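Local atomic coordinates of putative fusidic acid resistance protein (Staphylococcus aureus, PDB entry 2YB5), a protein that confers resistance to fusidic acid, probably by binding elongation factor G and helping to clear it from the ribosome. Residues A[5-11]-A[48-54]; A[42-46]-A[59-64]; A[84-89]-A[115-121]. All blocks are in the same frame, centred on the assembly; numbering follows the deposited sequence.

All three contacts are partly buried; contact 1 has exposed residues at its margin, while no touching residue of contacts 2 and 3 is exposed. Contacts 1 and 2 share helix 35-50: residues 42-46 pack on helix 59-63, while residues 48-54, where the helix ends, receive the N-terminal run 5-11, which leads into helix 9-27. Contact 2 is mostly apolar, with no hydrogen bond between its segments, whereas contact 1 adds lysine methylenes and charged groups. Contact 3, nearest the centre of the chain, joins two loops through a salt bridge, hydrogen bonds and a phenylalanine. It touches contact 1 through Ile7 O and Gln85 N, 2.8 Å apart; contact 2 lies about 11 Å from it at the nearest atoms.

Contact 1: residues A[5-11]-A[48-54]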
loop_
_atom_site.group_PDB
_atom_site.type_symbol
_atom_site.label_atom_id
_atom_site.label_comp_id
_atom_site.label_asym_id
_atom_site.label_seq_id
_atom_site.Cartn_x
_atom_site.Cartn_y
_atom_site.Cartn_z
ATOM N N ASN A 5 -18.362 5.835 -2.330
ATOM C CA ASN A 5 -17.887 7.035 -3.021
ATOM C C ASN A 5 -16.464 7.354 -2.532
ATOM O O ASN A 5 -16.083 8.516 -2.409
ATOM C CB ASN A 5 -18.850 8.203 -2.766
ATOM C CG ASN A 5 -18.852 9.243 -3.885
ATOM O OD1 ASN A 5 -18.733 8.920 -5.075
ATOM N ND2 ASN A 5 -19.020 10.508 -3.503
ATOM N N LYS A 6 -15.688 6.310 -2.252
ATOM C CA LYS A 6 -14.285 6.461 -1.852
ATOM C C LYS A 6 -13.429 5.297 -2.347
ATOM O O LYS A 6 -13.949 4.270 -2.772
ATOM C CB LYS A 6 -14.146 6.631 -0.333
ATOM C CG LYS A 6 -15.253 6.049 0.497
ATOM C CD LYS A 6 -14.943 6.209 1.979
ATOM C CE LYS A 6 -15.076 7.660 2.458
ATOM N NZ LYS A 6 -14.945 7.731 3.947
ATOM N N ILE A 7 -12.114 5.472 -2.291
ATOM C CA ILE A 7 -11.178 4.525 -2.904
ATOM C C ILE A 7 -10.277 3.870 -1.872
ATOM O O ILE A 7 -10.099 4.381 -0.770
ATOM C CB ILE A 7 -10.286 5.210 -3.984
ATOM C CG1 ILE A 7 -9.482 6.374 -3.388
ATOM C CG2 ILE A 7 -11.143 5.698 -5.143
ATOM C CD1 ILE A 7 -8.267 6.747 -4.196
ATOM N N GLU A 8 -9.686 2.744 -2.251
ATOM C CA GLU A 8 -8.764 2.036 -1.369
ATOM C C GLU A 8 -7.440 2.789 -1.251
ATOM O O GLU A 8 -7.063 3.558 -2.140
ATOM C CB GLU A 8 -8.538 0.613 -1.876
ATOM C CG GLU A 8 -9.820 -0.227 -1.980
ATOM C CD GLU A 8 -10.571 -0.347 -0.662
ATOM O OE1 GLU A 8 -9.919 -0.418 0.408
ATOM O OE2 GLU A 8 -11.821 -0.381 -0.692
ATOM N N VAL A 9 -6.764 2.595 -0.126
ATOM C CA VAL A 9 -5.451 3.194 0.120
ATOM C C VAL A 9 -4.455 2.855 -1.001
ATOM O O VAL A 9 -3.703 3.726 -1.460
ATOM C CB VAL A 9 -4.881 2.731 1.500
ATOM C CG1 VAL A 9 -3.401 3.036 1.620
ATOM C CG2 VAL A 9 -5.657 3.383 2.649
ATOM N N TYR A 10 -4.439 1.596 -1.438
ATOM C CA TYR A 10 -3.535 1.202 -2.533
ATOM C C TYR A 10 -3.839 1.916 -3.874
ATOM O O TYR A 10 -2.926 2.207 -4.632
ATOM C CB TYR A 10 -3.478 -0.316 -2.702
ATOM C CG TYR A 10 -4.758 -0.987 -3.129
ATOM C CD1 TYR A 10 -5.081 -1.130 -4.479
ATOM C CD2 TYR A 10 -5.625 -1.529 -2.187
ATOM C CE1 TYR A 10 -6.249 -1.769 -4.876
ATOM C CE2 TYR A 10 -6.790 -2.164 -2.571
ATOM C CZ TYR A 10 -7.096 -2.284 -3.911
ATOM O OH TYR A 10 -8.254 -2.924 -4.275
ATOM N N LYS A 11 -5.108 2.229 -4.137
ATOM C CA LYS A 11 -5.473 3.017 -5.325
ATOM C C LYS A 11 -4.966 4.445 -5.226
ATOM O O LYS A 11 -4.579 5.034 -6.241
ATOM C CB LYS A 11 -6.988 3.026 -5.573
ATOM C CG LYS A 11 -7.552 1.684 -6.039
ATOM C CD LYS A 11 -7.243 1.425 -7.512
ATOM C CE LYS A 11 -7.760 0.070 -8.001
ATOM N NZ LYS A 11 -7.591 -0.070 -9.496
ATOM N N ILE A 48 -9.655 5.408 -11.969
ATOM C CA ILE A 48 -9.603 5.014 -10.555
ATOM C C ILE A 48 -10.778 5.616 -9.769
ATOM O O ILE A 48 -11.286 4.995 -8.835
ATOM C CB ILE A 48 -8.264 5.422 -9.898
ATOM C CG1 ILE A 48 -7.127 4.526 -10.406
ATOM C CG2 ILE A 48 -8.347 5.344 -8.382
ATOM C CD1 ILE A 48 -5.761 4.989 -9.977
ATOM N N PHE A 49 -11.212 6.812 -10.165
ATOM C CA PHE A 49 -12.363 7.465 -9.535
ATOM C C PHE A 49 -13.690 7.167 -10.240
ATOM O O PHE A 49 -14.728 7.129 -9.583
ATOM C CB PHE A 49 -12.119 8.970 -9.418
ATOM C CG PHE A 49 -11.060 9.323 -8.410
ATOM C CD1 PHE A 49 -11.365 9.379 -7.047
ATOM C CD2 PHE A 49 -9.753 9.560 -8.807
ATOM C CE1 PHE A 49 -10.392 9.701 -6.109
ATOM C CE2 PHE A 49 -8.773 9.879 -7.880
ATOM C CZ PHE A 49 -9.093 9.948 -6.527
ATOM N N LYS A 50 -13.669 6.933 -11.554
ATOM C CA LYS A 50 -14.907 6.587 -12.283
ATOM C C LYS A 50 -15.510 5.288 -11.754
ATOM O O LYS A 50 -16.717 5.203 -11.532
ATOM C CB LYS A 50 -14.680 6.456 -13.795
ATOM C CG LYS A 50 -14.619 7.781 -14.552
ATOM C CD LYS A 50 -15.388 7.729 -15.880
ATOM C CE LYS A 50 -14.859 6.654 -16.828
ATOM N NZ LYS A 50 -15.366 6.829 -18.226
ATOM N N GLU A 51 -14.658 4.284 -11.553
ATOM C CA GLU A 51 -15.066 3.009 -10.942
ATOM C C GLU A 51 -15.960 3.202 -9.699
ATOM O O GLU A 51 -16.894 2.428 -9.481
ATOM C CB GLU A 51 -13.815 2.189 -10.583
ATOM C CG GLU A 51 -14.071 0.749 -10.117
ATOM C CD GLU A 51 -12.829 0.098 -9.500
ATOM O OE1 GLU A 51 -11.696 0.500 -9.859
ATOM O OE2 GLU A 51 -12.987 -0.807 -8.651
ATOM N N LYS A 52 -15.677 4.239 -8.906
ATOM C CA LYS A 52 -16.387 4.496 -7.650
ATOM C C LYS A 52 -17.311 5.728 -7.701
ATOM O O LYS A 52 -17.723 6.237 -6.659
ATOM C CB LYS A 52 -15.370 4.652 -6.513
ATOM C CG LYS A 52 -14.579 3.390 -6.194
ATOM C CD LYS A 52 -15.411 2.387 -5.398
ATOM C CE LYS A 52 -14.576 1.191 -4.944
ATOM N NZ LYS A 52 -14.193 0.311 -6.080
ATOM N N ASP A 53 -17.631 6.199 -8.908
ATOM C CA ASP A 53 -18.574 7.313 -9.113
ATOM C C ASP A 53 -18.201 8.620 -8.394
ATOM O O ASP A 53 -19.082 9.364 -7.963
ATOM C CB ASP A 53 -19.994 6.891 -8.705
ATOM C CG ASP A 53 -20.474 5.660 -9.451
ATOM O OD1 ASP A 53 -20.582 5.727 -10.694
ATOM O OD2 ASP A 53 -20.745 4.631 -8.791
ATOM N N ILE A 54 -16.906 8.901 -8.268
ATOM C CA ILE A 54 -16.449 10.148 -7.648
ATOM C C ILE A 54 -16.106 11.137 -8.747
ATOM O O ILE A 54 -15.463 10.778 -9.735
ATOM C CB ILE A 54 -15.202 9.943 -6.754
ATOM C CG1 ILE A 54 -15.457 8.874 -5.689
ATOM C CG2 ILE A 54 -14.799 11.259 -6.097
ATOM C CD1 ILE A 54 -14.232 8.546 -4.849
#
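Ile7 supplies the apolar centre: both branches reach Phe49, and CG2 also meets Ile48 and Ile54. With CG1 between the backbone N and the carbonyl carbon (chi1 58°) and the chain extended beyond it, Ile7 CD1 reaches Phe49 CZ at 4.0 Å, while Ile7 CG2 lies 4.3 Å from Ile48 CG2. Ile54 CD1 lies in the plane of the Phe49 ring, at its edge, and presses against the backbone of Asn5. Farther along, Ile48 CG2 packs on Lys11 CB at 3.9 Å. Lys52 bends at chi2 (-77°) and lays its methylenes over the carbonyl of Lys6, with CD 3.5 Å from Lys6 O.

Charge gathers at the margin. Lys52 NZ makes a salt bridge with its neighbour Glu51 OE2 at 3.1 Å; Lys11 NZ is 4.2 Å from Glu51 OE1, too far for a salt bridge, though the charges would attract.

A Schellman motif ends helix 35-50, with Asp53 at positive phi as C-prime, and Phe49 O accepts from Lys52 N and Ile54 N. The turn brings Ile54 back against the N-terminal run.

Phe12 and Val15 of helix 9-27 flank Ile7 and Phe49 respectively, while Ile7 bonds through its backbone to Tyr83 and Gln85 after helix 70-80.

Contact 2: residues A[42-46]-A[59-64]; sequences LNEIN and FITSID
Ile45 and Ile63 reach toward each other tip to tip, their CD1 methyls 3.7 Å apart. Ile63 CG1 stands between the backbone N and the carbonyl carbon (chi1 64°), and the chain then extends, putting CD1 against Ile45. Leu42 and Ile63 slide past in opposite directions, Leu42 CD2 lying 3.7 Å from Ile63 CG1. Ile60 sends CD1 to the backbone of the longer helix, 3.4 Å from Leu42 O, near Ile45 CG2 and Asn46 CB. Leu42 CD1 sits 3.6 Å from Asp64 OD2, so the carboxylate borders the apolar patch. Ile45 CG2 meets the Phe59 ring edge, near its plane, 4.0 Å from Phe59 CE2.

The helices run nearly antiparallel, segment axes 154° apart in direction and 10.6 Å at closest approach. Both belong to the helical N-terminal region of the elongation factor G-binding family; the segments meet through side-chain packing, without a hydrogen bond.

Within the short helix, Ile63 CG2 lies over one face of Phe59, offset toward the rim. Leu76, Leu77 and Leu80 of helix 70-80 touch Phe59; Leu18, Val19 and Leu22 of helix 9-27 back Ile45 and Leu42. Lys38 holds Asp64 OD1 in a salt bridge, and Tyr26 OH hydrogen-bonds Ile63 O.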
loop_
_atom_site.group_PDB
_atom_site.type_symbol
_atom_site.label_atom_id
_atom_site.label_comp_id
_atom_site.label_asym_id
_atom_site.label_seq_id
_atom_site.Cartn_x
_atom_site.Cartn_y
_atom_site.Cartn_z
ATOM N N LEU A 42 -3.529 10.793 -17.472
ATOM C CA LEU A 42 -4.724 11.479 -16.982
ATOM C C LEU A 42 -5.925 10.534 -16.915
ATOM O O LEU A 42 -6.648 10.509 -15.903
ATOM C CB LEU A 42 -5.035 12.699 -17.840
ATOM C CG LEU A 42 -3.991 13.814 -17.766
ATOM C CD1 LEU A 42 -4.369 14.946 -18.736
ATOM C CD2 LEU A 42 -3.847 14.323 -16.331
ATOM N N ASN A 43 -6.116 9.733 -17.968
ATOM C CA ASN A 43 -7.225 8.774 -17.997
ATOM C C ASN A 43 -7.105 7.632 -16.986
ATOM O O ASN A 43 -8.128 7.138 -16.515
ATOM C CB ASN A 43 -7.460 8.218 -19.405
ATOM C CG ASN A 43 -8.437 9.067 -20.220
ATOM O OD1 ASN A 43 -9.398 9.627 -19.683
ATOM N ND2 ASN A 43 -8.205 9.145 -21.522
ATOM N N GLU A 44 -5.879 7.216 -16.656
ATOM C CA GLU A 44 -5.664 6.218 -15.592
ATOM C C GLU A 44 -6.108 6.751 -14.240
ATOM O O GLU A 44 -6.750 6.039 -13.464
ATOM C CB GLU A 44 -4.193 5.801 -15.500
ATOM C CG GLU A 44 -3.688 5.007 -16.701
ATOM C CD GLU A 44 -4.276 3.616 -16.755
ATOM O OE1 GLU A 44 -3.970 2.808 -15.842
ATOM O OE2 GLU A 44 -5.041 3.330 -17.707
ATOM N N ILE A 45 -5.757 7.998 -13.951
ATOM C CA ILE A 45 -6.151 8.630 -12.695
ATOM C C ILE A 45 -7.670 8.722 -12.590
ATOM O O ILE A 45 -8.251 8.373 -11.553
ATOM C CB ILE A 45 -5.541 10.037 -12.552
ATOM C CG1 ILE A 45 -4.019 9.929 -12.431
ATOM C CG2 ILE A 45 -6.141 10.777 -11.338
ATOM C CD1 ILE A 45 -3.290 11.237 -12.484
ATOM N N ASN A 46 -8.294 9.190 -13.667
ATOM C CA ASN A 46 -9.747 9.372 -13.740
ATOM C C ASN A 46 -10.517 8.072 -13.585
ATOM O O ASN A 46 -11.527 8.026 -12.877
ATOM C CB ASN A 46 -10.132 10.025 -15.078
ATOM C CG ASN A 46 -11.602 10.430 -15.140
ATOM O OD1 ASN A 46 -12.103 11.139 -14.269
ATOM N ND2 ASN A 46 -12.289 9.996 -16.190
ATOM N N PHE A 59 -9.839 17.917 -10.425
ATOM C CA PHE A 59 -8.461 17.586 -10.102
ATOM C C PHE A 59 -7.739 17.297 -11.411
ATOM O O PHE A 59 -6.605 17.737 -11.608
ATOM C CB PHE A 59 -8.421 16.379 -9.161
ATOM C CG PHE A 59 -7.034 15.829 -8.901
ATOM C CD1 PHE A 59 -6.111 16.544 -8.144
ATOM C CD2 PHE A 59 -6.667 14.585 -9.398
ATOM C CE1 PHE A 59 -4.835 16.035 -7.908
ATOM C CE2 PHE A 59 -5.397 14.064 -9.154
ATOM C CZ PHE A 59 -4.480 14.790 -8.410
ATOM N N ILE A 60 -8.419 16.580 -12.309
ATOM C CA ILE A 60 -7.891 16.288 -13.643
ATOM C C ILE A 60 -7.531 17.581 -14.363
ATOM O O ILE A 60 -6.432 17.702 -14.899
ATOM C CB ILE A 60 -8.901 15.481 -14.509
ATOM C CG1 ILE A 60 -9.035 14.038 -13.999
ATOM C CG2 ILE A 60 -8.485 15.474 -15.967
ATOM C CD1 ILE A 60 -7.764 13.195 -14.112
ATOM N N THR A 61 -8.458 18.542 -14.370
ATOM C CA THR A 61 -8.210 19.850 -14.985
ATOM C C THR A 61 -7.031 20.544 -14.308
ATOM O O THR A 61 -6.130 21.041 -14.974
ATOM C CB THR A 61 -9.469 20.760 -14.922
ATOM O OG1 THR A 61 -10.416 20.337 -15.914
ATOM C CG2 THR A 61 -9.105 22.231 -15.169
ATOM N N SER A 62 -7.034 20.548 -12.980
ATOM C CA SER A 62 -5.959 21.157 -12.204
ATOM C C SER A 62 -4.565 20.592 -12.518
ATOM O O SER A 62 -3.618 21.368 -12.666
ATOM C CB SER A 62 -6.247 21.018 -10.711
ATOM O OG SER A 62 -5.387 21.854 -9.966
ATOM N N ILE A 63 -4.440 19.264 -12.624
ATOM C CA ILE A 63 -3.135 18.617 -12.899
ATOM C C ILE A 63 -2.701 18.645 -14.376
ATOM O O ILE A 63 -1.518 18.462 -14.685
ATOM C CB ILE A 63 -3.066 17.138 -12.390
ATOM C CG1 ILE A 63 -4.060 16.236 -13.126
ATOM C CG2 ILE A 63 -3.296 17.065 -10.877
ATOM C CD1 ILE A 63 -4.152 14.840 -12.540
ATOM N N ASP A 64 -3.647 18.866 -15.283
ATOM C CA ASP A 64 -3.338 18.982 -16.707
ATOM C C ASP A 64 -2.689 20.342 -16.993
ATOM O O ASP A 64 -3.263 21.184 -17.671
ATOM C CB ASP A 64 -4.615 18.796 -17.535
ATOM C CG ASP A 64 -4.338 18.605 -19.014
ATOM O OD1 ASP A 64 -3.177 18.754 -19.439
ATOM O OD2 ASP A 64 -5.293 18.302 -19.754
#

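Contact 3: residues A[84-89]-A[115-121]; sequences IQDFEI and TKEISYL
Asp86 grips the neighbouring loop with both carboxylate oxygens. Thr115 OG1 donates to the anti lone pair of Asp86 OD2 at 2.6 Å; the hydroxyl is placed between its backbone N and carbonyl carbon (chi1 54°), facing the acid. Lys116 NZ meets Asp86 OD1 at 3.1 Å in a salt bridge, coming from the syn side but 27° out of the carboxylate plane. The lysine chain runs extended across the acid and bends only at chi4, which turns NZ onto OD1. With a partner on each oxygen, the carboxylate's rotation should be restrained, and the nearby ammonium would be expected to favour its charged form.

One backbone bond ties the loops next to this cluster: Phe87 N donates to Thr115 O at 2.9 Å in a nearly straight bond.

Apolar contacts centre on Phe87. Its CG lies anti to the backbone N (chi1 -176°), sending the ring under Ile118 and toward Leu121. Ile118 CD1 makes a CH-pi contact over one face, 4.2 Å from the ring centroid. At the edge, near the ring plane, Phe87 CE1 faces Ser119 O at 3.4 Å. Leu121 CB meets CE2 and CZ from the Ile118 side of the plane. Ile89 CG2 packs on Leu121 CD2 at 3.8 Å, while Ile84 crosses the base of Lys116 at a slant.

Ile84 also rests on Val9 and Phe12 of helix 9-27. Toward the zinc site, Asn198 of helix 194-200 accepts from Ser119 N and Tyr120 N, Tyr120 touches the zinc ligand Cys197, and Leu121 begins strand 121-125 beside Val134, joining the helical region to the zinc-finger part.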
loop_
_atom_site.group_PDB
_atom_site.type_symbol
_atom_site.label_atom_id
_atom_site.label_comp_id
_atom_site.label_asym_id
_atom_site.label_seq_id
_atom_site.Cartn_x
_atom_site.Cartn_y
_atom_site.Cartn_z
ATOM N N ILE A 84 -10.308 8.778 0.675
ATOM C CA ILE A 84 -9.686 7.480 0.970
ATOM C C ILE A 84 -10.488 6.694 2.007
ATOM O O ILE A 84 -10.727 7.181 3.115
ATOM C CB ILE A 84 -8.251 7.632 1.532
ATOM C CG1 ILE A 84 -7.341 8.365 0.546
ATOM C CG2 ILE A 84 -7.665 6.269 1.872
ATOM C CD1 ILE A 84 -5.938 8.641 1.090
ATOM N N GLN A 85 -10.865 5.468 1.645
ATOM C CA GLN A 85 -11.480 4.515 2.577
ATOM C C GLN A 85 -10.460 4.036 3.611
ATOM O O GLN A 85 -9.515 3.313 3.268
ATOM C CB GLN A 85 -12.026 3.311 1.795
ATOM C CG GLN A 85 -12.667 2.215 2.631
ATOM C CD GLN A 85 -14.017 2.604 3.190
ATOM O OE1 GLN A 85 -14.252 2.481 4.391
ATOM N NE2 GLN A 85 -14.917 3.072 2.326
ATOM N N ASP A 86 -10.650 4.427 4.868
ATOM C CA ASP A 86 -9.730 4.038 5.944
ATOM C C ASP A 86 -9.660 2.531 6.142
ATOM O O ASP A 86 -10.630 1.801 5.933
ATOM C CB ASP A 86 -10.139 4.664 7.283
ATOM C CG ASP A 86 -9.940 6.149 7.312
ATOM O OD1 ASP A 86 -10.779 6.866 6.737
ATOM O OD2 ASP A 86 -8.953 6.599 7.930
ATOM N N PHE A 87 -8.482 2.080 6.550
ATOM C CA PHE A 87 -8.273 0.701 6.956
ATOM C C PHE A 87 -8.972 0.502 8.297
ATOM O O PHE A 87 -8.747 1.270 9.225
ATOM C CB PHE A 87 -6.777 0.441 7.097
ATOM C CG PHE A 87 -6.430 -0.973 7.424
ATOM C CD1 PHE A 87 -6.211 -1.890 6.415
ATOM C CD2 PHE A 87 -6.318 -1.390 8.746
ATOM C CE1 PHE A 87 -5.871 -3.202 6.702
ATOM C CE2 PHE A 87 -5.992 -2.693 9.047
ATOM C CZ PHE A 87 -5.766 -3.606 8.020
ATOM N N GLU A 88 -9.832 -0.509 8.377
ATOM C CA GLU A 88 -10.465 -0.906 9.641
ATOM C C GLU A 88 -9.563 -1.896 10.366
ATOM O O GLU A 88 -9.143 -2.910 9.793
ATOM C CB GLU A 88 -11.845 -1.516 9.394
ATOM C CG GLU A 88 -12.791 -0.538 8.695
ATOM C CD GLU A 88 -14.183 -1.093 8.473
ATOM O OE1 GLU A 88 -14.426 -2.281 8.793
ATOM O OE2 GLU A 88 -15.037 -0.332 7.971
ATOM N N ILE A 89 -9.226 -1.563 11.601
ATOM C CA ILE A 89 -8.358 -2.386 12.400
ATOM C C ILE A 89 -9.260 -3.249 13.280
ATOM O O ILE A 89 -10.139 -2.720 13.956
ATOM C CB ILE A 89 -7.437 -1.545 13.305
ATOM C CG1 ILE A 89 -6.618 -0.549 12.481
ATOM C CG2 ILE A 89 -6.521 -2.459 14.087
ATOM C CD1 ILE A 89 -5.521 0.155 13.289
ATOM N N THR A 115 -4.609 5.461 9.386
ATOM C CA THR A 115 -5.418 4.444 8.714
ATOM C C THR A 115 -5.704 4.743 7.237
ATOM O O THR A 115 -6.204 3.879 6.525
ATOM C CB THR A 115 -6.733 4.135 9.487
ATOM O OG1 THR A 115 -7.470 5.340 9.717
ATOM C CG2 THR A 115 -6.417 3.466 10.812
ATOM N N LYS A 116 -5.359 5.945 6.775
ATOM C CA LYS A 116 -5.434 6.270 5.351
ATOM C C LYS A 116 -4.104 5.970 4.628
ATOM O O LYS A 116 -3.937 6.330 3.465
ATOM C CB LYS A 116 -5.810 7.744 5.158
ATOM C CG LYS A 116 -7.168 8.124 5.744
ATOM C CD LYS A 116 -7.403 9.623 5.655
ATOM C CE LYS A 116 -8.719 10.028 6.274
ATOM N NZ LYS A 116 -9.894 9.554 5.490
ATOM N N GLU A 117 -3.165 5.337 5.331
ATOM C CA GLU A 117 -1.840 5.056 4.786
ATOM C C GLU A 117 -1.488 3.586 4.746
ATOM O O GLU A 117 -0.367 3.230 4.343
ATOM C CB GLU A 117 -0.769 5.776 5.602
ATOM C CG GLU A 117 -0.932 7.274 5.675
ATOM C CD GLU A 117 0.308 7.928 6.240
ATOM O OE1 GLU A 117 0.793 7.449 7.291
ATOM O OE2 GLU A 117 0.803 8.900 5.631
ATOM N N ILE A 118 -2.418 2.720 5.128
ATOM C CA ILE A 118 -2.145 1.288 5.084
ATOM C C ILE A 118 -3.223 0.502 4.357
ATOM O O ILE A 118 -4.421 0.736 4.535
ATOM C CB ILE A 118 -1.889 0.685 6.485
ATOM C CG1 ILE A 118 -2.959 1.088 7.487
ATOM C CG2 ILE A 118 -0.504 1.075 7.005
ATOM C CD1 ILE A 118 -2.901 0.227 8.754
ATOM N N SER A 119 -2.760 -0.401 3.499
ATOM C CA SER A 119 -3.593 -1.397 2.860
ATOM C C SER A 119 -3.551 -2.675 3.685
ATOM O O SER A 119 -4.463 -3.490 3.635
ATOM C CB SER A 119 -3.087 -1.679 1.454
ATOM O OG SER A 119 -3.263 -0.537 0.634
ATOM N N TYR A 120 -2.465 -2.867 4.416
ATOM C CA TYR A 120 -2.399 -3.962 5.368
ATOM C C TYR A 120 -1.670 -3.538 6.638
ATOM O O TYR A 120 -0.799 -2.668 6.607
ATOM C CB TYR A 120 -1.725 -5.180 4.731
ATOM C CG TYR A 120 -0.235 -5.114 4.577
ATOM C CD1 TYR A 120 0.609 -5.507 5.606
ATOM C CD2 TYR A 120 0.342 -4.708 3.364
ATOM C CE1 TYR A 120 1.998 -5.464 5.448
ATOM C CE2 TYR A 120 1.699 -4.656 3.207
ATOM C CZ TYR A 120 2.529 -5.051 4.243
ATOM O OH TYR A 120 3.892 -5.015 4.070
ATOM N N LEU A 121 -2.016 -4.174 7.741
ATOM C CA LEU A 121 -1.417 -3.849 9.031
ATOM C C LEU A 121 -0.314 -4.842 9.369
ATOM O O LEU A 121 -0.592 -6.020 9.661
ATOM C CB LEU A 121 -2.483 -3.855 10.126
ATOM C CG LEU A 121 -1.988 -3.441 11.510
ATOM C CD1 LEU A 121 -1.247 -2.098 11.440
ATOM C CD2 LEU A 121 -3.173 -3.385 12.460
#